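Local coordinates for protein aldo-keto reductase family 1, member B4 (Aldose reductase) (Schistosoma japonicum, PDB 4HBK) that probably reduces aldehydes, including aldoses, to alcohols with NADPH as hydride donor, as in other aldo-keto reductases, at residues A[211-219]-A[236-245]; A[113-121]-A[150-158]. All coordinates share one frame; numbering follows the deposited sequence.

How the contacts relate
Contact 1 lies deep in the chain and joins two neighbouring parallel strands of the barrel, 213-217 and 237-241. Contact 2 is partly buried and lies toward the surface, where a loop and the start of helix 119-133 meet another loop. The two share no strand or helix. Their centres are about 24 Å apart, their nearest atoms about 10 Å. Contact 1 is held by a ladder of backbone hydrogen bonds, with buried polar side chains and a water on one side of the sheet. Contact 2 has a single direct hydrogen bond between its segments and depends mainly on aromatic rings. Gln-215 of contact 1 lies near Lys-111 and Tyr-82, and Trp-113 of contact 2 near His-144, all predicted active-site residues.

Contact 1 of 2, residues A[211-219]-A[236-245]; sequences PANLQIEIH and LTVTAYAPLG
Strands 213-217 and 237-241 are adjacent parallel strands of the (beta/alpha)8 barrel of this aldo-keto reductase. Helix 225-233 connects them as a beta-alpha-beta crossover. The strand ladder runs through Leu-214 N to Thr-237 O, Thr-239 N to Leu-214 O, Ile-216 N to Thr-239 O and Tyr-241 N to Ile-216 O, and Ile-218 N extends it to Tyr-241 O.

One side of the sheet is polar. Asn-213 turns its CG anti to the backbone N (chi1 175°), which sends the amide across toward two threonines. Asn-213 ND2 donates to Thr-237 OG1 (2.9 Å) in the amide plane and to Thr-239 OG1 (3.0 Å) at a small tilt. Thr-237 OG1 in turn donates to Ala-212 O, which also accepts from Thr-237 N. A water donates to Asn-213 OD1, accepts from Gln-215 NE2 and bonds Thr-239 OG1 (2.7 Å). These bonds fix the buried amide of Asn-213. Gln-215 NE2 also bonds Asp-77 OD1, and the Gln-215 side chain lies close to Lys-111, predicted to lower the pKa of the active-site tyrosine.

On the other side, Ile-216 CD1 meets Val-238 CG1, and Ile-218 CD1 approaches the same methyl to 3.6 Å. Ile-218 CB presses on Ala-240 CB. Helix 225-233 covers Leu-214, Ile-216, Ile-218 and Val-238.

The Tyr-241 ring lies over the neighbouring strand. Glu-217 N sits over one face, Gln-215 CG approaches the edge, and the OH bonds Asn-194. Glu-217 bonds the backbone N of Gln-326 and Phe-327. Glu-217 OE2 also accepts from His-219 NE2 (2.9 Å) through the anti lone pair, while Gly-245 CA makes a CH-pi contact over the centre of the His-219 ring, 3.9 Å from the centroid.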
ATOM      1  N   PRO A 211       2.390 -14.477   3.267  1.00  9.83           N
ATOM      2  CA  PRO A 211       2.006 -13.135   2.829  1.00 12.18           C
ATOM      3  C   PRO A 211       2.108 -13.098   1.314  1.00 12.32           C
ATOM      4  O   PRO A 211       3.037 -13.704   0.770  1.00 11.35           O
ATOM      5  CB  PRO A 211       3.067 -12.238   3.477  1.00 13.73           C
ATOM      6  CG  PRO A 211       4.178 -13.196   3.954  1.00 10.95           C
ATOM      7  CD  PRO A 211       3.496 -14.473   4.233  1.00 11.81           C
ATOM      8  N   ALA A 212       1.156 -12.444   0.650  1.00 10.88           N
ATOM      9  CA  ALA A 212       1.147 -12.335  -0.807  1.00  9.26           C
ATOM     10  C   ALA A 212       1.753 -11.021  -1.273  1.00 11.67           C
ATOM     11  O   ALA A 212       2.130 -10.871  -2.442  1.00 10.84           O
ATOM     12  CB  ALA A 212      -0.282 -12.446  -1.335  1.00  9.64           C
ATOM     13  N   ASN A 213       1.837 -10.053  -0.367  1.00  8.95           N
ATOM     14  CA  ASN A 213       2.231  -8.715  -0.768  1.00  9.64           C
ATOM     15  C   ASN A 213       2.885  -7.941   0.372  1.00  9.75           C
ATOM     16  O   ASN A 213       2.534  -8.122   1.540  1.00  8.17           O
ATOM     17  CB  ASN A 213       1.006  -7.968  -1.310  1.00  7.40           C
ATOM     18  CG  ASN A 213       1.294  -6.522  -1.640  1.00  9.12           C
ATOM     19  OD1 ASN A 213       0.946  -5.626  -0.868  1.00 13.46           O
ATOM     20  ND2 ASN A 213       1.914  -6.277  -2.796  1.00  7.00           N
ATOM     21  N   LEU A 214       3.854  -7.100   0.022  1.00  7.51           N
ATOM     22  CA  LEU A 214       4.511  -6.222   0.979  1.00  7.66           C
ATOM     23  C   LEU A 214       4.356  -4.817   0.418  1.00  7.94           C
ATOM     24  O   LEU A 214       4.646  -4.591  -0.765  1.00  6.60           O
ATOM     25  CB  LEU A 214       6.000  -6.572   1.095  1.00  8.78           C
ATOM     26  CG  LEU A 214       6.888  -5.606   1.891  1.00  9.17           C
ATOM     27  CD1 LEU A 214       6.565  -5.647   3.381  1.00  6.76           C
ATOM     28  CD2 LEU A 214       8.379  -5.878   1.653  1.00  5.88           C
ATOM     29  N   GLN A 215       3.871  -3.891   1.242  1.00  6.08           N
ATOM     30  CA  GLN A 215       3.730  -2.500   0.825  1.00  7.66           C
ATOM     31  C   GLN A 215       4.690  -1.667   1.657  1.00  7.80           C
ATOM     32  O   GLN A 215       4.666  -1.730   2.879  1.00  9.35           O
ATOM     33  CB  GLN A 215       2.280  -1.992   0.990  1.00  6.21           C
ATOM     34  CG  GLN A 215       2.089  -0.526   0.543  1.00  8.61           C
ATOM     35  CD  GLN A 215       0.632  -0.029   0.591  1.00  9.83           C
ATOM     36  OE1 GLN A 215       0.353   1.018   1.171  1.00  9.54           O
ATOM     37  NE2 GLN A 215      -0.287  -0.766  -0.041  1.00  7.36           N
ATOM     38  N   ILE A 216       5.538  -0.899   0.988  1.00  6.85           N
ATOM     39  CA  ILE A 216       6.585  -0.132   1.648  1.00  6.31           C
ATOM     40  C   ILE A 216       6.829   1.126   0.837  1.00  9.79           C
ATOM     41  O   ILE A 216       6.416   1.203  -0.323  1.00 10.22           O
ATOM     42  CB  ILE A 216       7.910  -0.921   1.694  1.00  9.54           C
ATOM     43  CG1 ILE A 216       8.157  -1.625   0.344  1.00  8.75           C
ATOM     44  CG2 ILE A 216       7.901  -1.916   2.849  1.00  6.43           C
ATOM     45  CD1 ILE A 216       9.490  -2.386   0.255  1.00  9.13           C
ATOM     46  N   GLU A 217       7.513   2.101   1.435  1.00  8.30           N
ATOM     47  CA  GLU A 217       7.896   3.315   0.723  1.00 10.09           C
ATOM     48  C   GLU A 217       8.948   3.017  -0.332  1.00 12.33           C
ATOM     49  O   GLU A 217      10.028   2.503  -0.029  1.00 12.78           O
ATOM     50  CB  GLU A 217       8.422   4.376   1.692  1.00 10.39           C
ATOM     51  CG  GLU A 217       9.119   5.556   1.016  1.00 10.16           C
ATOM     52  CD  GLU A 217       9.641   6.571   2.029  1.00 15.17           C
ATOM     53  OE1 GLU A 217       9.410   6.385   3.248  1.00 12.23           O
ATOM     54  OE2 GLU A 217      10.280   7.553   1.606  1.00 18.96           O
ATOM     55  N   ILE A 218       8.624   3.345  -1.578  1.00 11.13           N
ATOM     56  CA  ILE A 218       9.553   3.160  -2.685  1.00 12.19           C
ATOM     57  C   ILE A 218       9.368   4.276  -3.724  1.00 13.07           C
ATOM     58  O   ILE A 218       8.246   4.550  -4.189  1.00 11.10           O
ATOM     59  CB  ILE A 218       9.369   1.782  -3.372  1.00 10.83           C
ATOM     60  CG1 ILE A 218       9.215   0.664  -2.343  1.00  7.69           C
ATOM     61  CG2 ILE A 218      10.543   1.476  -4.306  1.00 10.93           C
ATOM     62  CD1 ILE A 218       8.935  -0.694  -2.996  1.00  6.82           C
ATOM     63  N   HIS A 219      10.471   4.923  -4.079  1.00 12.37           N
ATOM     64  CA  HIS A 219      10.462   5.934  -5.125  1.00 12.29           C
ATOM     65  C   HIS A 219      11.900   6.272  -5.494  1.00 15.11           C
ATOM     66  O   HIS A 219      12.849   5.787  -4.864  1.00 14.02           O
ATOM     67  CB  HIS A 219       9.701   7.182  -4.672  1.00 10.79           C
ATOM     68  CG  HIS A 219      10.141   7.690  -3.340  1.00 13.47           C
ATOM     69  ND1 HIS A 219      11.242   8.501  -3.188  1.00 13.35           N
ATOM     70  CD2 HIS A 219       9.661   7.464  -2.095  1.00 12.33           C
ATOM     71  CE1 HIS A 219      11.407   8.780  -1.905  1.00 16.23           C
ATOM     72  NE2 HIS A 219      10.464   8.157  -1.218  1.00 14.32           N
ATOM     73  N   LEU A 236       7.097 -12.787  -2.630  1.00  9.97           N
ATOM     74  CA  LEU A 236       6.112 -11.739  -2.363  1.00  9.57           C
ATOM     75  C   LEU A 236       6.054 -10.801  -3.554  1.00 10.36           C
ATOM     76  O   LEU A 236       7.053 -10.620  -4.245  1.00 11.28           O
ATOM     77  CB  LEU A 236       6.512 -10.908  -1.155  1.00 11.55           C
ATOM     78  CG  LEU A 236       6.731 -11.602   0.181  1.00 16.87           C
ATOM     79  CD1 LEU A 236       6.306 -10.664   1.298  1.00 12.85           C
ATOM     80  CD2 LEU A 236       5.959 -12.909   0.235  1.00 15.68           C
ATOM     81  N   THR A 237       4.900 -10.183  -3.785  1.00 10.86           N
ATOM     82  CA  THR A 237       4.854  -9.028  -4.671  1.00  8.05           C
ATOM     83  C   THR A 237       5.049  -7.807  -3.790  1.00  9.61           C
ATOM     84  O   THR A 237       4.815  -7.863  -2.575  1.00  9.69           O
ATOM     85  CB  THR A 237       3.525  -8.895  -5.388  1.00 10.64           C
ATOM     86  OG1 THR A 237       2.493  -8.632  -4.426  1.00  8.10           O
ATOM     87  CG2 THR A 237       3.208 -10.168  -6.192  1.00  9.73           C
ATOM     88  N   VAL A 238       5.470  -6.704  -4.394  1.00  9.87           N
ATOM     89  CA  VAL A 238       5.825  -5.530  -3.624  1.00  7.26           C
ATOM     90  C   VAL A 238       5.133  -4.305  -4.169  1.00  8.91           C
ATOM     91  O   VAL A 238       5.158  -4.050  -5.367  1.00  9.91           O
ATOM     92  CB  VAL A 238       7.342  -5.294  -3.634  1.00  7.76           C
ATOM     93  CG1 VAL A 238       7.694  -4.092  -2.767  1.00  7.92           C
ATOM     94  CG2 VAL A 238       8.075  -6.544  -3.133  1.00  9.72           C
ATOM     95  N   THR A 239       4.523  -3.539  -3.276  1.00  8.78           N
ATOM     96  CA  THR A 239       3.807  -2.342  -3.663  1.00  6.60           C
ATOM     97  C   THR A 239       4.564  -1.140  -3.153  1.00  9.35           C
ATOM     98  O   THR A 239       5.012  -1.112  -2.001  1.00  7.68           O
ATOM     99  CB  THR A 239       2.388  -2.335  -3.073  1.00 10.41           C
ATOM    100  OG1 THR A 239       1.623  -3.395  -3.667  1.00  8.42           O
ATOM    101  CG2 THR A 239       1.691  -0.988  -3.324  1.00  8.12           C
ATOM    102  N   ALA A 240       4.714  -0.145  -4.019  1.00  7.55           N
ATOM    103  CA  ALA A 240       5.401   1.071  -3.643  1.00  8.35           C
ATOM    104  C   ALA A 240       4.375   2.068  -3.177  1.00  9.92           C
ATOM    105  O   ALA A 240       3.507   2.463  -3.941  1.00  8.14           O
ATOM    106  CB  ALA A 240       6.157   1.633  -4.824  1.00  9.10           C
ATOM    107  N   TYR A 241       4.458   2.481  -1.922  1.00 10.61           N
ATOM    108  CA  TYR A 241       3.650   3.608  -1.532  1.00 11.68           C
ATOM    109  C   TYR A 241       4.473   4.895  -1.586  1.00 12.94           C
ATOM    110  O   TYR A 241       5.708   4.855  -1.631  1.00 11.34           O
ATOM    111  CB  TYR A 241       2.917   3.376  -0.205  1.00 14.48           C
ATOM    112  CG  TYR A 241       3.693   3.524   1.087  1.00 11.95           C
ATOM    113  CD1 TYR A 241       4.103   4.770   1.553  1.00 12.90           C
ATOM    114  CD2 TYR A 241       3.924   2.415   1.894  1.00 12.34           C
ATOM    115  CE1 TYR A 241       4.786   4.898   2.776  1.00 14.91           C
ATOM    116  CE2 TYR A 241       4.592   2.527   3.106  1.00 14.33           C
ATOM    117  CZ  TYR A 241       5.021   3.759   3.544  1.00 13.77           C
ATOM    118  OH  TYR A 241       5.676   3.830   4.749  1.00 10.71           O
ATOM    119  N   ALA A 242       3.778   6.028  -1.615  1.00 14.17           N
ATOM    120  CA  ALA A 242       4.425   7.317  -1.852  1.00 13.61           C
ATOM    121  C   ALA A 242       5.371   7.224  -3.047  1.00 15.36           C
ATOM    122  O   ALA A 242       6.535   7.618  -2.945  1.00 13.29           O
ATOM    123  CB  ALA A 242       5.182   7.768  -0.611  1.00 15.77           C
ATOM    124  N   PRO A 243       4.865   6.709  -4.189  1.00 10.89           N
ATOM    125  CA  PRO A 243       5.672   6.440  -5.384  1.00  9.39           C
ATOM    126  C   PRO A 243       6.213   7.714  -6.042  1.00 14.48           C
ATOM    127  O   PRO A 243       7.211   7.669  -6.765  1.00 16.72           O
ATOM    128  CB  PRO A 243       4.684   5.730  -6.312  1.00 11.21           C
ATOM    129  CG  PRO A 243       3.354   6.225  -5.899  1.00 10.96           C
ATOM    130  CD  PRO A 243       3.436   6.432  -4.418  1.00 10.02           C
ATOM    131  N   LEU A 244       5.561   8.840  -5.787  1.00 15.28           N
ATOM    132  CA  LEU A 244       6.037  10.132  -6.269  1.00 19.89           C
ATOM    133  C   LEU A 244       6.847  10.879  -5.199  1.00 17.53           C
ATOM    134  O   LEU A 244       7.213  12.028  -5.386  1.00 21.21           O
ATOM    135  CB  LEU A 244       4.850  10.993  -6.721  1.00 13.33           C
ATOM    136  CG  LEU A 244       3.983  10.372  -7.811  1.00 15.18           C
ATOM    137  CD1 LEU A 244       2.848  11.305  -8.205  1.00 20.38           C
ATOM    138  CD2 LEU A 244       4.827   9.999  -9.031  1.00 13.01           C
ATOM    139  N   GLY A 245       7.122  10.220  -4.079  1.00 19.97           N
ATOM    140  CA  GLY A 245       7.816  10.860  -2.969  1.00 22.25           C
ATOM    141  C   GLY A 245       7.068  12.051  -2.382  1.00 26.71           C
ATOM    142  O   GLY A 245       6.271  11.930  -1.446  1.00 34.53           O
TER
HETATM  143  O   HOH W   1      -0.379  -3.430  -1.832  1.00 10.62           O

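Contact 2 of 2, residues A[113-121]-A[150-158]; sequences WNTFFRPEH and KHGGDLFPT
Trp-113 NE1 donates a nearly straight hydrogen bond to Leu-155 O (2.8 Å). The acceptor lies in the indole plane, at the ring edge. The Trp-113 side chain extends away from its own backbone N (chi1 -178°), which carries the indole to the 150-158 loop. Trp-113 CZ2 lies over one face of the Phe-156 ring, 3.5 Å from Phe-156 CZ; the two planes are inclined at 55°. Leu-155 CG packs beside Trp-113 CD1.

The second grip is a face-to-face stack of His-121 on His-151. The ring centroids are 3.5 Å apart and the planes are nearly parallel, at 4°. Glu-120 CG covers the other face of His-121. Thr-115 O and Phe-116 CD1 lie at the edge of the His-151 ring, and Phe-116 completes the aromatic cluster. Between the two ring groups, Thr-115 CG2 fits among Lys-150 O, Leu-155 O and Pro-157. A water bonds Thr-115 OG1 (2.8 Å) and only weakly Gly-153 O.

Further out, His-144, predicted to bind substrate, meets Trp-113 edge-to-face. Tyr-80 packs likewise against Phe-116. The contact lies at the C-terminal end of the barrel, where the active site is found in this fold. The 113-121 segment leads from strand 107-112 into helix 119-133, while 150-158 belongs to the long loop between strand 138-143 and helix 171-183.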
ATOM      1  N   TRP A 113      -5.302  -1.797  11.429  1.00  8.20           N
ATOM      2  CA  TRP A 113      -4.604  -0.758  12.184  1.00  9.50           C
ATOM      3  C   TRP A 113      -3.998  -1.226  13.513  1.00 10.72           C
ATOM      4  O   TRP A 113      -4.529  -2.131  14.159  1.00 11.52           O
ATOM      5  CB  TRP A 113      -5.498   0.460  12.424  1.00 11.10           C
ATOM      6  CG  TRP A 113      -4.769   1.538  13.156  1.00 10.67           C
ATOM      7  CD1 TRP A 113      -5.035   2.010  14.408  1.00 13.23           C
ATOM      8  CD2 TRP A 113      -3.606   2.244  12.699  1.00 11.34           C
ATOM      9  NE1 TRP A 113      -4.130   2.989  14.744  1.00 13.59           N
ATOM     10  CE2 TRP A 113      -3.240   3.148  13.716  1.00 10.42           C
ATOM     11  CE3 TRP A 113      -2.850   2.208  11.523  1.00  9.70           C
ATOM     12  CZ2 TRP A 113      -2.144   4.005  13.598  1.00 12.86           C
ATOM     13  CZ3 TRP A 113      -1.772   3.066  11.403  1.00 11.65           C
ATOM     14  CH2 TRP A 113      -1.426   3.950  12.436  1.00 11.27           C
ATOM     15  N   ASN A 114      -2.905  -0.569  13.916  1.00  9.54           N
ATOM     16  CA  ASN A 114      -2.063  -0.983  15.053  1.00  9.17           C
ATOM     17  C   ASN A 114      -2.797  -1.270  16.379  1.00 11.86           C
ATOM     18  O   ASN A 114      -2.317  -2.052  17.207  1.00 11.88           O
ATOM     19  CB  ASN A 114      -0.952   0.064  15.316  1.00 11.32           C
ATOM     20  CG  ASN A 114      -0.121   0.422  14.059  1.00 10.11           C
ATOM     21  OD1 ASN A 114      -0.557   0.240  12.919  1.00  8.93           O
ATOM     22  ND2 ASN A 114       1.081   0.958  14.284  1.00  7.64           N
ATOM     23  N   THR A 115      -3.942  -0.626  16.597  1.00 12.23           N
ATOM     24  CA  THR A 115      -4.668  -0.779  17.859  1.00 13.46           C
ATOM     25  C   THR A 115      -5.509  -2.066  17.913  1.00 15.44           C
ATOM     26  O   THR A 115      -6.122  -2.375  18.943  1.00 12.98           O
ATOM     27  CB  THR A 115      -5.588   0.419  18.124  1.00 14.36           C
ATOM     28  OG1 THR A 115      -6.454   0.600  17.000  1.00 16.75           O
ATOM     29  CG2 THR A 115      -4.769   1.710  18.363  1.00 14.12           C
ATOM     30  N   PHE A 116      -5.524  -2.812  16.812  1.00 10.75           N
ATOM     31  CA  PHE A 116      -6.327  -4.027  16.713  1.00 12.66           C
ATOM     32  C   PHE A 116      -5.482  -5.274  16.427  1.00 13.75           C
ATOM     33  O   PHE A 116      -6.006  -6.266  15.926  1.00 12.96           O
ATOM     34  CB  PHE A 116      -7.393  -3.878  15.618  1.00 11.94           C
ATOM     35  CG  PHE A 116      -8.272  -2.664  15.783  1.00 13.38           C
ATOM     36  CD1 PHE A 116      -9.371  -2.691  16.627  1.00 19.07           C
ATOM     37  CD2 PHE A 116      -8.003  -1.499  15.086  1.00 14.18           C
ATOM     38  CE1 PHE A 116     -10.181  -1.562  16.785  1.00 17.95           C
ATOM     39  CE2 PHE A 116      -8.806  -0.370  15.229  1.00 18.42           C
ATOM     40  CZ  PHE A 116      -9.895  -0.401  16.080  1.00 22.76           C
ATOM     41  N   PHE A 117      -4.188  -5.222  16.748  1.00 10.74           N
ATOM     42  CA  PHE A 117      -3.271  -6.332  16.477  1.00 10.66           C
ATOM     43  C   PHE A 117      -3.425  -7.522  17.436  1.00 16.43           C
ATOM     44  O   PHE A 117      -3.066  -8.652  17.092  1.00  9.93           O
ATOM     45  CB  PHE A 117      -1.814  -5.862  16.477  1.00 11.57           C
ATOM     46  CG  PHE A 117      -1.432  -5.016  15.276  1.00 11.38           C
ATOM     47  CD1 PHE A 117      -2.327  -4.803  14.236  1.00 10.51           C
ATOM     48  CD2 PHE A 117      -0.167  -4.437  15.193  1.00 10.18           C
ATOM     49  CE1 PHE A 117      -1.976  -4.015  13.135  1.00  9.25           C
ATOM     50  CE2 PHE A 117       0.187  -3.654  14.104  1.00 12.58           C
ATOM     51  CZ  PHE A 117      -0.720  -3.445  13.071  1.00  9.87           C
ATOM     52  N   ARG A 118      -3.946  -7.287  18.635  1.00 13.71           N
ATOM     53  CA  ARG A 118      -4.199  -8.417  19.526  1.00 16.73           C
ATOM     54  C   ARG A 118      -5.207  -9.355  18.874  1.00 15.56           C
ATOM     55  O   ARG A 118      -6.184  -8.906  18.280  1.00 13.96           O
ATOM     56  CB  ARG A 118      -4.634  -7.973  20.922  1.00 17.16           C
ATOM     57  CG  ARG A 118      -3.473  -7.417  21.716  1.00 19.88           C
ATOM     58  CD  ARG A 118      -3.709  -7.467  23.208  1.00 23.15           C
ATOM     59  NE  ARG A 118      -2.541  -6.991  23.943  1.00 20.38           N
ATOM     60  CZ  ARG A 118      -1.902  -7.699  24.868  1.00 24.55           C
ATOM     61  NH1 ARG A 118      -2.330  -8.923  25.182  1.00 17.86           N
ATOM     62  NH2 ARG A 118      -0.843  -7.178  25.483  1.00 17.87           N
ATOM     63  N   PRO A 119      -4.953 -10.665  18.973  1.00 15.18           N
ATOM     64  CA  PRO A 119      -5.718 -11.669  18.230  1.00 16.97           C
ATOM     65  C   PRO A 119      -7.223 -11.498  18.383  1.00 14.45           C
ATOM     66  O   PRO A 119      -7.944 -11.642  17.404  1.00 15.66           O
ATOM     67  CB  PRO A 119      -5.252 -12.992  18.855  1.00 19.82           C
ATOM     68  CG  PRO A 119      -3.862 -12.700  19.339  1.00 17.82           C
ATOM     69  CD  PRO A 119      -3.909 -11.273  19.817  1.00 14.86           C
ATOM     70  N   GLU A 120      -7.685 -11.186  19.589  1.00 15.52           N
ATOM     71  CA  GLU A 120      -9.115 -11.144  19.860  1.00 16.26           C
ATOM     72  C   GLU A 120      -9.835  -9.973  19.173  1.00 19.14           C
ATOM     73  O   GLU A 120     -11.064  -9.922  19.166  1.00 19.52           O
ATOM     74  CB  GLU A 120      -9.385 -11.139  21.377  1.00 14.92           C
ATOM     75  CG  GLU A 120      -8.960  -9.869  22.106  1.00 16.58           C
ATOM     76  CD  GLU A 120      -7.572  -9.966  22.732  1.00 24.75           C
ATOM     77  OE1 GLU A 120      -6.695 -10.698  22.190  1.00 21.97           O
ATOM     78  OE2 GLU A 120      -7.365  -9.302  23.771  1.00 23.89           O
ATOM     79  N   HIS A 121      -9.075  -9.049  18.588  1.00 15.84           N
ATOM     80  CA  HIS A 121      -9.654  -7.866  17.953  1.00 16.50           C
ATOM     81  C   HIS A 121      -9.584  -7.862  16.419  1.00 14.16           C
ATOM     82  O   HIS A 121     -10.291  -7.099  15.764  1.00 14.08           O
ATOM     83  CB  HIS A 121      -8.978  -6.597  18.482  1.00 14.03           C
ATOM     84  CG  HIS A 121      -9.186  -6.366  19.943  1.00 18.27           C
ATOM     85  ND1 HIS A 121      -8.148  -6.094  20.813  1.00 22.54           N
ATOM     86  CD2 HIS A 121     -10.313  -6.374  20.697  1.00 17.87           C
ATOM     87  CE1 HIS A 121      -8.624  -5.951  22.037  1.00 17.72           C
ATOM     88  NE2 HIS A 121      -9.933  -6.111  21.993  1.00 25.44           N
ATOM     89  N   LYS A 150      -1.729   0.421  21.989  1.00 12.62           N
ATOM     90  CA  LYS A 150      -2.744   0.031  22.969  1.00 16.42           C
ATOM     91  C   LYS A 150      -4.154   0.085  22.385  1.00 16.60           C
ATOM     92  O   LYS A 150      -4.547   1.067  21.757  1.00 18.79           O
ATOM     93  CB  LYS A 150      -2.652   0.908  24.223  1.00 21.64           C
ATOM     94  CG  LYS A 150      -3.629   0.521  25.332  1.00 23.63           C
ATOM     95  CD  LYS A 150      -3.514   1.447  26.544  1.00 36.22           C
ATOM     96  CE  LYS A 150      -4.211   2.787  26.310  1.00 40.15           C
ATOM     97  NZ  LYS A 150      -5.700   2.692  26.473  1.00 52.07           N
ATOM     98  N   HIS A 151      -4.918  -0.978  22.594  1.00 13.99           N
ATOM     99  CA  HIS A 151      -6.285  -1.033  22.096  1.00 19.81           C
ATOM    100  C   HIS A 151      -7.262  -0.312  23.016  1.00 23.98           C
ATOM    101  O   HIS A 151      -7.045  -0.235  24.221  1.00 23.48           O
ATOM    102  CB  HIS A 151      -6.738  -2.488  21.969  1.00 20.92           C
ATOM    103  CG  HIS A 151      -8.173  -2.633  21.568  1.00 24.99           C
ATOM    104  ND1 HIS A 151      -9.210  -2.597  22.478  1.00 27.48           N
ATOM    105  CD2 HIS A 151      -8.747  -2.804  20.353  1.00 19.95           C
ATOM    106  CE1 HIS A 151     -10.358  -2.746  21.842  1.00 25.33           C
ATOM    107  NE2 HIS A 151     -10.107  -2.873  20.553  1.00 26.58           N
ATOM    108  N   GLY A 152      -8.342   0.208  22.445  1.00 28.84           N
ATOM    109  CA  GLY A 152      -9.482   0.629  23.244  1.00 35.55           C
ATOM    110  C   GLY A 152      -9.642   2.121  23.429  1.00 39.14           C
ATOM    111  O   GLY A 152     -10.135   2.583  24.461  1.00 37.10           O
ATOM    112  N   GLY A 153      -9.239   2.882  22.423  1.00 36.99           N
ATOM    113  CA  GLY A 153      -9.340   4.321  22.513  1.00 36.78           C
ATOM    114  C   GLY A 153      -9.126   4.966  21.170  1.00 32.87           C
ATOM    115  O   GLY A 153      -9.742   4.582  20.172  1.00 33.50           O
ATOM    116  N   ASP A 154      -8.235   5.947  21.147  1.00 24.79           N
ATOM    117  CA  ASP A 154      -7.946   6.669  19.923  1.00 26.73           C
ATOM    118  C   ASP A 154      -6.987   5.879  19.022  1.00 26.46           C
ATOM    119  O   ASP A 154      -6.317   4.945  19.470  1.00 19.46           O
ATOM    120  CB  ASP A 154      -7.398   8.044  20.274  1.00 24.51           C
ATOM    121  CG  ASP A 154      -8.329   8.814  21.202  1.00 31.30           C
ATOM    122  OD1 ASP A 154      -9.553   8.559  21.169  1.00 28.86           O
ATOM    123  OD2 ASP A 154      -7.841   9.663  21.968  1.00 30.24           O
ATOM    124  N   LEU A 155      -6.931   6.245  17.750  1.00 23.07           N
ATOM    125  CA  LEU A 155      -6.111   5.488  16.821  1.00 19.59           C
ATOM    126  C   LEU A 155      -4.635   5.617  17.153  1.00 17.61           C
ATOM    127  O   LEU A 155      -3.852   4.711  16.881  1.00 18.27           O
ATOM    128  CB  LEU A 155      -6.407   5.885  15.376  1.00 25.45           C
ATOM    129  CG  LEU A 155      -7.526   4.993  14.834  1.00 31.08           C
ATOM    130  CD1 LEU A 155      -8.801   5.233  15.630  1.00 39.51           C
ATOM    131  CD2 LEU A 155      -7.765   5.213  13.362  1.00 32.61           C
ATOM    132  N   PHE A 156      -4.266   6.746  17.741  1.00 16.06           N
ATOM    133  CA  PHE A 156      -2.920   6.943  18.252  1.00 15.95           C
ATOM    134  C   PHE A 156      -2.987   7.197  19.757  1.00 17.37           C
ATOM    135  O   PHE A 156      -2.934   8.349  20.193  1.00 19.08           O
ATOM    136  CB  PHE A 156      -2.249   8.128  17.555  1.00 16.81           C
ATOM    137  CG  PHE A 156      -1.865   7.858  16.128  1.00 19.24           C
ATOM    138  CD1 PHE A 156      -0.569   7.487  15.807  1.00 16.63           C
ATOM    139  CD2 PHE A 156      -2.797   7.982  15.108  1.00 12.84           C
ATOM    140  CE1 PHE A 156      -0.207   7.240  14.491  1.00 22.09           C
ATOM    141  CE2 PHE A 156      -2.447   7.737  13.793  1.00 20.07           C
ATOM    142  CZ  PHE A 156      -1.148   7.369  13.479  1.00 19.26           C
ATOM    143  N   PRO A 157      -3.110   6.123  20.559  1.00 16.25           N
ATOM    144  CA  PRO A 157      -3.218   6.304  22.014  1.00 16.19           C
ATOM    145  C   PRO A 157      -1.996   7.055  22.514  1.00 16.35           C
ATOM    146  O   PRO A 157      -0.877   6.656  22.184  1.00 17.26           O
ATOM    147  CB  PRO A 157      -3.198   4.874  22.569  1.00 17.00           C
ATOM    148  CG  PRO A 157      -3.319   3.959  21.394  1.00 18.80           C
ATOM    149  CD  PRO A 157      -2.932   4.715  20.166  1.00 15.88           C
ATOM    150  N   THR A 158      -2.190   8.109  23.301  1.00 15.53           N
ATOM    151  CA  THR A 158      -1.074   8.986  23.662  1.00 16.11           C
ATOM    152  C   THR A 158      -1.048   9.353  25.153  1.00 16.89           C
ATOM    153  O   THR A 158      -2.092   9.516  25.767  1.00 19.76           O
ATOM    154  CB  THR A 158      -1.103  10.283  22.798  1.00 19.64           C
ATOM    155  OG1 THR A 158      -1.093   9.946  21.399  1.00 18.56           O
ATOM    156  CG2 THR A 158       0.096  11.170  23.107  1.00 17.75           C
TER
HETATM  157  O   HOH W   2      -8.611   1.978  18.235  1.00 25.05           O